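Local coordinates for protein putative hydantoin racemase (Klebsiella pneumoniae subsp. pneumoniae, PDB 3QVL) that racemises allantoin and probably interconverts the D and L forms of other 5-monosubstituted hydantoins as well, at residues E160-R165 with Q190-E195; I19-R24 with M185-Q190; A100-A105 with H127-Y132; I4-P9 with A206-V211. All coordinates share one frame; numbering follows the deposited sequence.

Contact 1. Residues E160-R165 with Q190-E195. Unlike the reference sequence in segment 190-195: Gln191 (reference Glu).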
loop_
_atom_site.group_PDB
_atom_site.type_symbol
_atom_site.label_atom_id
_atom_site.label_comp_id
_atom_site.label_asym_id
_atom_site.label_seq_id
_atom_site.Cartn_x
_atom_site.Cartn_y
_atom_site.Cartn_z
ATOM N N GLU A 160 32.876 -8.630 13.510
ATOM C CA GLU A 160 33.270 -7.232 13.688
ATOM C C GLU A 160 32.527 -6.313 12.718
ATOM O O GLU A 160 32.123 -5.209 13.090
ATOM C CB GLU A 160 34.792 -7.068 13.549
ATOM C CG GLU A 160 35.319 -5.632 13.724
ATOM C CD GLU A 160 34.943 -4.994 15.060
ATOM O OE1 GLU A 160 34.890 -5.704 16.088
ATOM O OE2 GLU A 160 34.707 -3.768 15.082
ATOM N N LYS A 161 32.342 -6.783 11.485
ATOM C CA LYS A 161 31.591 -6.042 10.469
ATOM C C LYS A 161 30.118 -5.870 10.842
ATOM O O LYS A 161 29.528 -4.823 10.567
ATOM C CB LYS A 161 31.721 -6.712 9.101
ATOM C CG LYS A 161 32.933 -6.261 8.305
ATOM C CD LYS A 161 33.036 -7.013 6.991
ATOM C CE LYS A 161 33.777 -6.204 5.939
ATOM N NZ LYS A 161 32.914 -5.133 5.359
ATOM N N VAL A 162 29.536 -6.895 11.463
ATOM C CA VAL A 162 28.159 -6.827 11.964
ATOM C C VAL A 162 28.048 -5.748 13.044
ATOM O O VAL A 162 27.159 -4.894 12.986
ATOM C CB VAL A 162 27.668 -8.201 12.504
ATOM C CG1 VAL A 162 26.341 -8.063 13.249
ATOM C CG2 VAL A 162 27.527 -9.203 11.369
ATOM N N ARG A 163 28.967 -5.788 14.007
ATOM C CA ARG A 163 29.019 -4.816 15.099
ATOM C C ARG A 163 29.112 -3.380 14.577
ATOM O O ARG A 163 28.330 -2.518 14.984
ATOM C CB ARG A 163 30.196 -5.132 16.029
ATOM C CG ARG A 163 30.318 -4.217 17.238
ATOM C CD ARG A 163 31.623 -4.465 17.977
ATOM N NE ARG A 163 31.974 -3.351 18.855
ATOM C CZ ARG A 163 32.711 -2.303 18.494
ATOM N NH1 ARG A 163 33.192 -2.207 17.259
ATOM N NH2 ARG A 163 32.970 -1.344 19.373
ATOM N N GLU A 164 30.058 -3.140 13.668
ATOM C CA GLU A 164 30.273 -1.816 13.077
ATOM C C GLU A 164 29.060 -1.331 12.286
ATOM O O GLU A 164 28.703 -0.152 12.345
ATOM C CB GLU A 164 31.515 -1.820 12.182
ATOM C CG GLU A 164 32.837 -1.909 12.938
ATOM C CD GLU A 164 34.044 -2.049 12.021
ATOM O OE1 GLU A 164 33.899 -1.876 10.791
ATOM O OE2 GLU A 164 35.147 -2.331 12.536
ATOM N N ARG A 165 28.434 -2.247 11.550
ATOM C CA ARG A 165 27.231 -1.936 10.783
ATOM C C ARG A 165 26.013 -1.654 11.661
ATOM O O ARG A 165 25.170 -0.830 11.304
ATOM C CB ARG A 165 26.930 -3.042 9.770
ATOM C CG ARG A 165 26.979 -2.563 8.334
ATOM C CD ARG A 165 25.592 -2.157 7.894
ATOM N NE ARG A 165 25.574 -1.010 6.988
ATOM C CZ ARG A 165 25.147 0.205 7.326
ATOM N NH1 ARG A 165 24.706 0.450 8.554
ATOM N NH2 ARG A 165 25.156 1.181 6.431
ATOM N N GLN A 190 22.957 -11.351 22.141
ATOM C CA GLN A 190 23.071 -10.980 23.554
ATOM C C GLN A 190 24.187 -9.965 23.810
ATOM O O GLN A 190 23.965 -8.950 24.476
ATOM C CB GLN A 190 23.261 -12.229 24.425
ATOM C CG GLN A 190 23.548 -11.942 25.896
ATOM C CD GLN A 190 23.729 -13.203 26.716
ATOM O OE1 GLN A 190 24.854 -13.642 26.963
ATOM N NE2 GLN A 190 22.617 -13.799 27.138
ATOM N N GLN A 191 25.376 -10.247 23.277
ATOM C CA GLN A 191 26.540 -9.377 23.448
ATOM C C GLN A 191 26.326 -7.998 22.828
ATOM O O GLN A 191 26.686 -6.984 23.428
ATOM C CB GLN A 191 27.799 -10.030 22.868
ATOM N N LEU A 192 25.734 -7.969 21.634
ATOM C CA LEU A 192 25.444 -6.714 20.940
ATOM C C LEU A 192 24.341 -5.909 21.630
ATOM O O LEU A 192 24.386 -4.679 21.640
ATOM C CB LEU A 192 25.089 -6.965 19.470
ATOM C CG LEU A 192 26.210 -7.396 18.515
ATOM C CD1 LEU A 192 25.639 -7.762 17.154
ATOM C CD2 LEU A 192 27.285 -6.323 18.374
ATOM N N THR A 193 23.360 -6.606 22.200
ATOM C CA THR A 193 22.291 -5.965 22.972
ATOM C C THR A 193 22.859 -5.263 24.208
ATOM O O THR A 193 22.503 -4.117 24.500
ATOM C CB THR A 193 21.188 -6.980 23.374
ATOM O OG1 THR A 193 20.554 -7.489 22.195
ATOM C CG2 THR A 193 20.129 -6.333 24.267
ATOM N N ARG A 194 23.753 -5.951 24.917
ATOM C CA ARG A 194 24.397 -5.406 26.111
ATOM C C ARG A 194 25.353 -4.260 25.775
ATOM O O ARG A 194 25.433 -3.274 26.511
ATOM C CB ARG A 194 25.141 -6.509 26.869
ATOM N N GLU A 195 26.062 -4.397 24.656
ATOM C CA GLU A 195 27.064 -3.420 24.232
ATOM C C GLU A 195 26.442 -2.134 23.681
ATOM O O GLU A 195 26.894 -1.033 24.009
ATOM C CB GLU A 195 27.994 -4.044 23.188
ATOM C CG GLU A 195 29.238 -3.229 22.864
ATOM C CD GLU A 195 29.977 -3.750 21.645
ATOM O OE1 GLU A 195 30.136 -4.983 21.513
ATOM O OE2 GLU A 195 30.402 -2.919 20.816
#
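Arg163 NE donates to Glu195 OE2 at 2.6 Å, a short salt bridge between two helices. The carboxylate oxygen uses its syn lone pair, on the side of OE1. The bond is bent, with an N-H...O angle of 145°, and OE2 sits tilted from the guanidinium plane. The two flat groups are turned 34° against each other, and the side chains cross at about a right angle. Arg163 has CG opposite its backbone N (chi1 -178°) and an extended chain, which carries NE past Leu192 to the carboxylate. On the same guanidinium, NH1 makes a weak bond to Glu160 OE2 at 3.1 Å. Glu160, Arg163 and Glu195 thus form a small network, which probably limits rotation of the guanidinium group.

Beside this polar group, Leu192 splits its two methyls. CD2 lies against the Arg163 chain, 3.9 Å from Arg163 CG. CD1 meets Val162 CG1 at 4.0 Å, on the more buried side. The axes of the two segments come within 11.5 Å at their closest. Helix 157-172 precedes strand 177-180 and helix 189-196 follows it, and Val162 also packs on Ile144 and Met185.

Contact 2. Residues I19-R24 with M185-Q190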
loop_
_atom_site.group_PDB
_atom_site.type_symbol
_atom_site.label_atom_id
_atom_site.label_comp_id
_atom_site.label_asym_id
_atom_site.label_seq_id
_atom_site.Cartn_x
_atom_site.Cartn_y
_atom_site.Cartn_z
ATOM N N ILE A 19 23.378 -22.298 15.450
ATOM C CA ILE A 19 21.922 -22.237 15.577
ATOM C C ILE A 19 21.432 -23.033 16.795
ATOM O O ILE A 19 20.618 -22.537 17.580
ATOM C CB ILE A 19 21.233 -22.718 14.272
ATOM C CG1 ILE A 19 21.394 -21.663 13.172
ATOM C CG2 ILE A 19 19.760 -23.020 14.508
ATOM C CD1 ILE A 19 21.211 -22.194 11.761
ATOM N N GLY A 20 21.946 -24.253 16.947
ATOM C CA GLY A 20 21.600 -25.119 18.076
ATOM C C GLY A 20 21.961 -24.529 19.427
ATOM O O GLY A 20 21.195 -24.648 20.386
ATOM N N ALA A 21 23.128 -23.889 19.499
ATOM C CA ALA A 21 23.593 -23.237 20.724
ATOM C C ALA A 21 22.700 -22.064 21.128
ATOM O O ALA A 21 22.390 -21.893 22.308
ATOM C CB ALA A 21 25.041 -22.780 20.571
ATOM N N ALA A 22 22.286 -21.268 20.143
ATOM C CA ALA A 22 21.404 -20.125 20.384
ATOM C C ALA A 22 20.015 -20.565 20.843
ATOM O O ALA A 22 19.404 -19.919 21.697
ATOM C CB ALA A 22 21.303 -19.260 19.142
ATOM N N ALA A 23 19.533 -21.669 20.274
ATOM C CA ALA A 23 18.225 -22.226 20.611
ATOM C C ALA A 23 18.178 -22.776 22.038
ATOM O O ALA A 23 17.210 -22.543 22.766
ATOM C CB ALA A 23 17.837 -23.306 19.609
ATOM N N ARG A 24 19.228 -23.497 22.430
ATOM C CA ARG A 24 19.314 -24.102 23.762
ATOM C C ARG A 24 19.517 -23.071 24.871
ATOM O O ARG A 24 19.074 -23.277 26.003
ATOM C CB ARG A 24 20.434 -25.143 23.817
ATOM C CG ARG A 24 20.124 -26.439 23.084
ATOM C CD ARG A 24 21.181 -27.506 23.352
ATOM N NE ARG A 24 22.517 -27.081 22.934
ATOM C CZ ARG A 24 23.036 -27.285 21.725
ATOM N NH1 ARG A 24 24.259 -26.855 21.454
ATOM N NH2 ARG A 24 22.340 -27.918 20.787
ATOM N N MET A 185 24.514 -15.495 12.712
ATOM C CA MET A 185 24.683 -14.368 13.633
ATOM C C MET A 185 23.989 -14.614 14.973
ATOM O O MET A 185 24.030 -13.762 15.864
ATOM C CB MET A 185 24.131 -13.081 13.013
ATOM C CG MET A 185 24.908 -12.554 11.823
ATOM S SD MET A 185 24.095 -11.120 11.095
ATOM C CE MET A 185 24.894 -11.058 9.491
ATOM N N ALA A 186 23.369 -15.784 15.106
ATOM C CA ALA A 186 22.494 -16.107 16.239
ATOM C C ALA A 186 23.090 -15.852 17.625
ATOM O O ALA A 186 22.410 -15.316 18.503
ATOM C CB ALA A 186 21.999 -17.547 16.127
ATOM N N THR A 187 24.354 -16.220 17.815
ATOM C CA THR A 187 25.003 -16.108 19.125
ATOM C C THR A 187 25.593 -14.718 19.412
ATOM O O THR A 187 26.219 -14.508 20.454
ATOM C CB THR A 187 26.086 -17.202 19.326
ATOM O OG1 THR A 187 27.037 -17.145 18.255
ATOM C CG2 THR A 187 25.453 -18.589 19.366
ATOM N N LEU A 188 25.377 -13.777 18.494
ATOM C CA LEU A 188 25.881 -12.407 18.629
ATOM C C LEU A 188 24.884 -11.466 19.304
ATOM O O LEU A 188 25.267 -10.405 19.807
ATOM C CB LEU A 188 26.264 -11.845 17.253
ATOM C CG LEU A 188 27.692 -11.972 16.706
ATOM C CD1 LEU A 188 28.327 -13.329 17.000
ATOM C CD2 LEU A 188 27.683 -11.700 15.206
ATOM N N ALA A 189 23.613 -11.865 19.312
ATOM C CA ALA A 189 22.506 -11.018 19.771
ATOM C C ALA A 189 22.671 -10.466 21.187
ATOM O O ALA A 189 22.539 -9.260 21.401
ATOM C CB ALA A 189 21.186 -11.767 19.646
ATOM N N GLN A 190 22.957 -11.351 22.141
ATOM C CA GLN A 190 23.071 -10.980 23.554
ATOM C C GLN A 190 24.187 -9.965 23.810
ATOM O O GLN A 190 23.965 -8.950 24.476
ATOM C CB GLN A 190 23.261 -12.229 24.425
ATOM C CG GLN A 190 23.548 -11.942 25.896
ATOM C CD GLN A 190 23.729 -13.203 26.716
ATOM O OE1 GLN A 190 24.854 -13.642 26.963
ATOM N NE2 GLN A 190 22.617 -13.799 27.138
#
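Ala22 and Thr187 bring the two backbones closest, with 5.5 Å between their CA atoms, where helix 13-26 meets the turn that leads into helix 189-196. The turn is braced within itself by a bond from Leu188 N to Met185 O. Such a close approach goes with small side chains. Ala22 points its methyl at the turn, and Ala22 CB meets Ala186 CB at 3.5 Å, a tight methyl-to-methyl contact. The same methyl also lies near the backbone of the turn, with Ala22 CB 4.1 Å from Ala186 C. Thr187 adds the more exposed part. Its chi1 of 55° turns CG2, not OG1, to the helix. Thr187 CG2 lies 4.2 Å from Ala22 CB and 4.4 Å from Ala21 CB, so one methyl covers two successive alanines. No hydrogen bond joins the segments, and the contact is purely apolar.

The turn follows strand 177-180 and the ligand-pocket residues Gly181, Ser182 and Gly183. The side chain of Ala186 is about 9 Å from the bound hydantoin acid, and it also touches Asp202 in a loop. The contact joins a helix beside the sheet of strand 2-7 to the other sheet's strand-to-helix turn. Helix 203-216 packs alongside, with Val204 touching Ile19, Ala23 and Ala186.

Contact 3. Residues A100-A105 with H127-Y132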
loop_
_atom_site.group_PDB
_atom_site.type_symbol
_atom_site.label_atom_id
_atom_site.label_comp_id
_atom_site.label_asym_id
_atom_site.label_seq_id
_atom_site.Cartn_x
_atom_site.Cartn_y
_atom_site.Cartn_z
ATOM N N ALA A 100 10.052 -14.520 13.070
ATOM C CA ALA A 100 10.116 -14.341 14.520
ATOM C C ALA A 100 10.879 -13.085 14.938
ATOM O O ALA A 100 10.437 -12.363 15.831
ATOM C CB ALA A 100 10.717 -15.569 15.176
ATOM N N ALA A 101 12.015 -12.829 14.287
ATOM C CA ALA A 101 12.845 -11.661 14.594
ATOM C C ALA A 101 12.121 -10.349 14.295
ATOM O O ALA A 101 12.188 -9.406 15.087
ATOM C CB ALA A 101 14.165 -11.724 13.842
ATOM N N MET A 102 11.434 -10.302 13.155
ATOM C CA MET A 102 10.652 -9.131 12.757
ATOM C C MET A 102 9.473 -8.903 13.702
ATOM O O MET A 102 9.198 -7.766 14.090
ATOM C CB MET A 102 10.152 -9.273 11.317
ATOM C CG MET A 102 11.237 -9.192 10.256
ATOM S SD MET A 102 10.599 -9.595 8.620
ATOM C CE MET A 102 12.111 -9.630 7.661
ATOM N N HIS A 103 8.786 -9.988 14.063
ATOM C CA HIS A 103 7.674 -9.940 15.016
ATOM C C HIS A 103 8.109 -9.367 16.366
ATOM O O HIS A 103 7.428 -8.501 16.922
ATOM C CB HIS A 103 7.055 -11.331 15.205
ATOM C CG HIS A 103 6.006 -11.673 14.191
ATOM N ND1 HIS A 103 6.306 -12.014 12.890
ATOM C CD2 HIS A 103 4.658 -11.744 14.295
ATOM C CE1 HIS A 103 5.188 -12.268 12.234
ATOM N NE2 HIS A 103 4.173 -12.109 13.064
ATOM N N MET A 104 9.244 -9.846 16.877
ATOM C CA MET A 104 9.792 -9.373 18.151
ATOM C C MET A 104 10.224 -7.912 18.089
ATOM O O MET A 104 10.046 -7.167 19.055
ATOM C CB MET A 104 10.976 -10.238 18.602
ATOM C CG MET A 104 10.640 -11.682 18.968
ATOM S SD MET A 104 9.493 -11.886 20.344
ATOM C CE MET A 104 7.926 -11.910 19.477
ATOM N N ALA A 105 10.789 -7.514 16.949
ATOM C CA ALA A 105 11.287 -6.153 16.750
ATOM C C ALA A 105 10.197 -5.096 16.885
ATOM O O ALA A 105 10.434 -4.025 17.448
ATOM C CB ALA A 105 11.978 -6.033 15.400
ATOM N N HIS A 127 11.327 -8.911 0.151
ATOM C CA HIS A 127 10.125 -9.666 -0.197
ATOM C C HIS A 127 9.395 -10.168 1.048
ATOM O O HIS A 127 8.166 -10.111 1.114
ATOM C CB HIS A 127 10.474 -10.839 -1.116
ATOM N N LEU A 128 10.159 -10.649 2.029
ATOM C CA LEU A 128 9.593 -11.136 3.290
ATOM C C LEU A 128 8.960 -10.018 4.115
ATOM O O LEU A 128 7.926 -10.228 4.752
ATOM C CB LEU A 128 10.645 -11.876 4.121
ATOM C CG LEU A 128 11.113 -13.258 3.657
ATOM C CD1 LEU A 128 12.045 -13.845 4.700
ATOM C CD2 LEU A 128 9.948 -14.209 3.395
ATOM N N LEU A 129 9.583 -8.841 4.100
ATOM C CA LEU A 129 9.025 -7.658 4.756
ATOM C C LEU A 129 7.632 -7.339 4.218
ATOM O O LEU A 129 6.708 -7.072 4.988
ATOM C CB LEU A 129 9.946 -6.447 4.581
ATOM C CG LEU A 129 11.210 -6.362 5.439
ATOM C CD1 LEU A 129 12.128 -5.282 4.899
ATOM C CD2 LEU A 129 10.876 -6.103 6.904
ATOM N N HIS A 130 7.492 -7.380 2.894
ATOM C CA HIS A 130 6.209 -7.148 2.236
ATOM C C HIS A 130 5.209 -8.268 2.516
ATOM O O HIS A 130 4.041 -8.002 2.808
ATOM C CB HIS A 130 6.399 -6.969 0.727
ATOM C CG HIS A 130 6.971 -5.640 0.344
ATOM N ND1 HIS A 130 6.269 -4.462 0.482
ATOM C CD2 HIS A 130 8.173 -5.302 -0.179
ATOM C CE1 HIS A 130 7.015 -3.456 0.065
ATOM N NE2 HIS A 130 8.176 -3.938 -0.342
ATOM N N GLN A 131 5.678 -9.513 2.432
ATOM C CA GLN A 131 4.839 -10.687 2.672
ATOM C C GLN A 131 4.295 -10.730 4.100
ATOM O O GLN A 131 3.116 -11.019 4.308
ATOM C CB GLN A 131 5.608 -11.974 2.360
ATOM N N TYR A 132 5.153 -10.434 5.074
ATOM C CA TYR A 132 4.764 -10.461 6.486
ATOM C C TYR A 132 4.067 -9.172 6.930
ATOM O O TYR A 132 3.410 -9.144 7.974
ATOM C CB TYR A 132 5.971 -10.747 7.388
ATOM C CG TYR A 132 6.666 -12.073 7.137
ATOM C CD1 TYR A 132 5.964 -13.181 6.655
ATOM C CD2 TYR A 132 8.025 -12.225 7.411
ATOM C CE1 TYR A 132 6.604 -14.398 6.431
ATOM C CE2 TYR A 132 8.673 -13.438 7.194
ATOM C CZ TYR A 132 7.956 -14.517 6.705
ATOM O OH TYR A 132 8.593 -15.718 6.491
#
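Met102 is the bump of this contact, and Leu128, Leu129 and Tyr132 make the hollow that takes it. Met102 starts out toward the other helix. Its CG lies opposite the carbonyl carbon (chi1 -69°) and the chain beyond is extended, so the sulfur and methyl reach furthest across. The methyl enters beside Leu129, with Met102 CE 3.8 Å from Leu129 CD2. Leu128 closes the hollow more loosely, its CB 4.4 Å from Met102 CE. Tyr132 forms the remaining wall with the edge of its ring. Met102 SD is 3.9 Å from Tyr132 CD2 and 5.2 Å from the ring centroid. It lies 88° off the ring normal, an edge-on Met-aromatic contact. Met102 crosses both Leu129 and Tyr132 at about a right angle. The phenol end of Tyr132 is held by a hydrogen bond from OH to Asp80.

The segment axes cross at 62° and come no closer than 11.5 Å, so one long side chain does most of the bridging. Phe112 of strand 112-116 touches both Met102 and Leu129, and Phe134 covers them from a loop. Helix 97-108 links strand 94-96 of one sheet to strand 112-116 of the other, and its His103 meets His103 of the second subunit.

Contact 4. Residues I4-P9 with A206-V211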
loop_
_atom_site.group_PDB
_atom_site.type_symbol
_atom_site.label_atom_id
_atom_site.label_comp_id
_atom_site.label_asym_id
_atom_site.label_seq_id
_atom_site.Cartn_x
_atom_site.Cartn_y
_atom_site.Cartn_z
ATOM N N ILE A 4 11.274 -29.317 20.417
ATOM C CA ILE A 4 11.255 -28.418 19.266
ATOM C C ILE A 4 12.382 -28.765 18.301
ATOM O O ILE A 4 13.558 -28.757 18.673
ATOM C CB ILE A 4 11.364 -26.930 19.693
ATOM C CG1 ILE A 4 10.264 -26.576 20.701
ATOM C CG2 ILE A 4 11.304 -26.008 18.468
ATOM C CD1 ILE A 4 10.446 -25.232 21.377
ATOM N N GLN A 5 12.006 -29.076 17.064
ATOM C CA GLN A 5 12.968 -29.358 16.010
ATOM C C GLN A 5 13.412 -28.051 15.364
ATOM O O GLN A 5 12.623 -27.376 14.700
ATOM C CB GLN A 5 12.356 -30.294 14.965
ATOM C CG GLN A 5 13.351 -30.821 13.937
ATOM C CD GLN A 5 12.680 -31.475 12.745
ATOM O OE1 GLN A 5 11.660 -30.996 12.245
ATOM N NE2 GLN A 5 13.257 -32.575 12.276
ATOM N N VAL A 6 14.675 -27.690 15.575
ATOM C CA VAL A 6 15.234 -26.483 14.975
ATOM C C VAL A 6 16.033 -26.873 13.732
ATOM O O VAL A 6 17.114 -27.460 13.829
ATOM C CB VAL A 6 16.100 -25.680 15.978
ATOM C CG1 VAL A 6 16.566 -24.375 15.354
ATOM C CG2 VAL A 6 15.314 -25.393 17.255
ATOM N N ILE A 7 15.478 -26.548 12.568
ATOM C CA ILE A 7 16.045 -26.968 11.290
ATOM C C ILE A 7 16.900 -25.876 10.659
ATOM O O ILE A 7 16.394 -24.814 10.296
ATOM C CB ILE A 7 14.940 -27.378 10.277
ATOM C CG1 ILE A 7 13.971 -28.388 10.901
ATOM C CG2 ILE A 7 15.566 -27.931 8.987
ATOM C CD1 ILE A 7 12.665 -28.534 10.145
ATOM N N ASN A 8 18.197 -26.148 10.541
ATOM C CA ASN A 8 19.065 -25.355 9.685
ATOM C C ASN A 8 18.834 -25.817 8.247
ATOM O O ASN A 8 19.132 -26.963 7.918
ATOM C CB ASN A 8 20.536 -25.533 10.085
ATOM C CG ASN A 8 21.493 -24.770 9.177
ATOM O OD1 ASN A 8 21.092 -23.866 8.440
ATOM N ND2 ASN A 8 22.771 -25.135 9.230
ATOM N N PRO A 9 18.276 -24.936 7.393
ATOM C CA PRO A 9 17.943 -25.301 6.014
ATOM C C PRO A 9 19.156 -25.543 5.114
ATOM O O PRO A 9 19.017 -26.185 4.072
ATOM C CB PRO A 9 17.137 -24.093 5.521
ATOM C CG PRO A 9 16.602 -23.480 6.768
ATOM C CD PRO A 9 17.738 -23.609 7.728
ATOM N N ALA A 206 14.258 -16.263 19.135
ATOM C CA ALA A 206 12.896 -15.730 19.078
ATOM C C ALA A 206 11.880 -16.768 18.602
ATOM O O ALA A 206 10.791 -16.880 19.170
ATOM C CB ALA A 206 12.849 -14.492 18.193
ATOM N N ALA A 207 12.247 -17.528 17.570
ATOM C CA ALA A 207 11.372 -18.558 17.006
ATOM C C ALA A 207 11.120 -19.694 17.992
ATOM O O ALA A 207 10.007 -20.216 18.068
ATOM C CB ALA A 207 11.942 -19.095 15.702
ATOM N N VAL A 208 12.157 -20.064 18.743
ATOM C CA VAL A 208 12.041 -21.069 19.802
ATOM C C VAL A 208 10.988 -20.638 20.824
ATOM O O VAL A 208 10.130 -21.433 21.215
ATOM C CB VAL A 208 13.410 -21.343 20.487
ATOM C CG1 VAL A 208 13.243 -22.163 21.766
ATOM C CG2 VAL A 208 14.349 -22.057 19.524
ATOM N N LYS A 209 11.044 -19.369 21.228
ATOM C CA LYS A 209 10.091 -18.821 22.192
ATOM C C LYS A 209 8.671 -18.753 21.629
ATOM O O LYS A 209 7.702 -18.912 22.372
ATOM C CB LYS A 209 10.533 -17.440 22.694
ATOM C CG LYS A 209 11.940 -17.371 23.316
ATOM C CD LYS A 209 12.241 -18.500 24.306
ATOM C CE LYS A 209 11.541 -18.310 25.641
ATOM N NZ LYS A 209 11.849 -19.439 26.568
ATOM N N MET A 210 8.556 -18.524 20.320
ATOM C CA MET A 210 7.252 -18.498 19.650
ATOM C C MET A 210 6.605 -19.880 19.620
ATOM O O MET A 210 5.405 -20.010 19.868
ATOM C CB MET A 210 7.360 -17.922 18.232
ATOM C CG MET A 210 7.699 -16.432 18.152
ATOM S SD MET A 210 6.660 -15.347 19.161
ATOM C CE MET A 210 7.645 -15.232 20.659
ATOM N N VAL A 211 7.407 -20.900 19.319
ATOM C CA VAL A 211 6.939 -22.287 19.334
ATOM C C VAL A 211 6.479 -22.676 20.742
ATOM O O VAL A 211 5.381 -23.210 20.911
ATOM C CB VAL A 211 8.016 -23.278 18.817
ATOM C CG1 VAL A 211 7.540 -24.718 18.962
ATOM C CG2 VAL A 211 8.359 -22.991 17.362
#
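Ile4 and Val211 reach toward each other tip to tip, and aliphatic contacts like this make up most of the interface. Ile4 CG1 is 3.7 Å from Val211 CG1, and Ile4 CD1 is 3.8 Å from the same methyl. The chi1 of Ile4, -55°, sets CG1 opposite the carbonyl carbon and sends the longer branch to the helix. Val208 sits one turn earlier and serves two strand residues. Val208 CG1 lies 4.2 Å from Ile4 CD1. Val208 CG2 meets Val6 CG2 at 4.1 Å, and the two side chains cross at about a right angle.

Ile4 and Val6 are alternate residues of the strand, as expected for one face of a sheet. Here helix 203-216, which follows the last strand of the second parallel sheet, lies back on strand 2-7 of the first. The short segments run 151° apart. Two such four-stranded sheets, each of order 2-1-3-4, fit the two-lobed fold of the Asp/Glu racemases.

Backbone meets side chain once, Ile4 CD1 to Val208 O at 3.8 Å. Polar bonds are made with other parts: Ile4 and Val6 pair with strand 31-36, and Gln5 bonds through its side chain to His73 ND1 and Gln61 O.

In the fold
Contact 4 is the core contact, with all its touching residues buried and its centre about 7 Å from that of the chain. Contacts 1, 2 and 3 are partly buried, and contact 1 lies furthest from the centre of the chain. The chemistry follows: contact 1 alone has a salt bridge across its segments, whereas the others meet through apolar groups, with sulfur against a ring edge in contact 3. Contacts 1 and 2 share helix 189-196 and touch through Val162 and Met185. Contact 2 meets contact 4 where Ile19 packs on Val6 and Asn8, and Ala23 on Val6 and Val208. Contact 3 meets contact 4 where Ala100 and Met104 pack on helix 203-216, and both reach the second subunit.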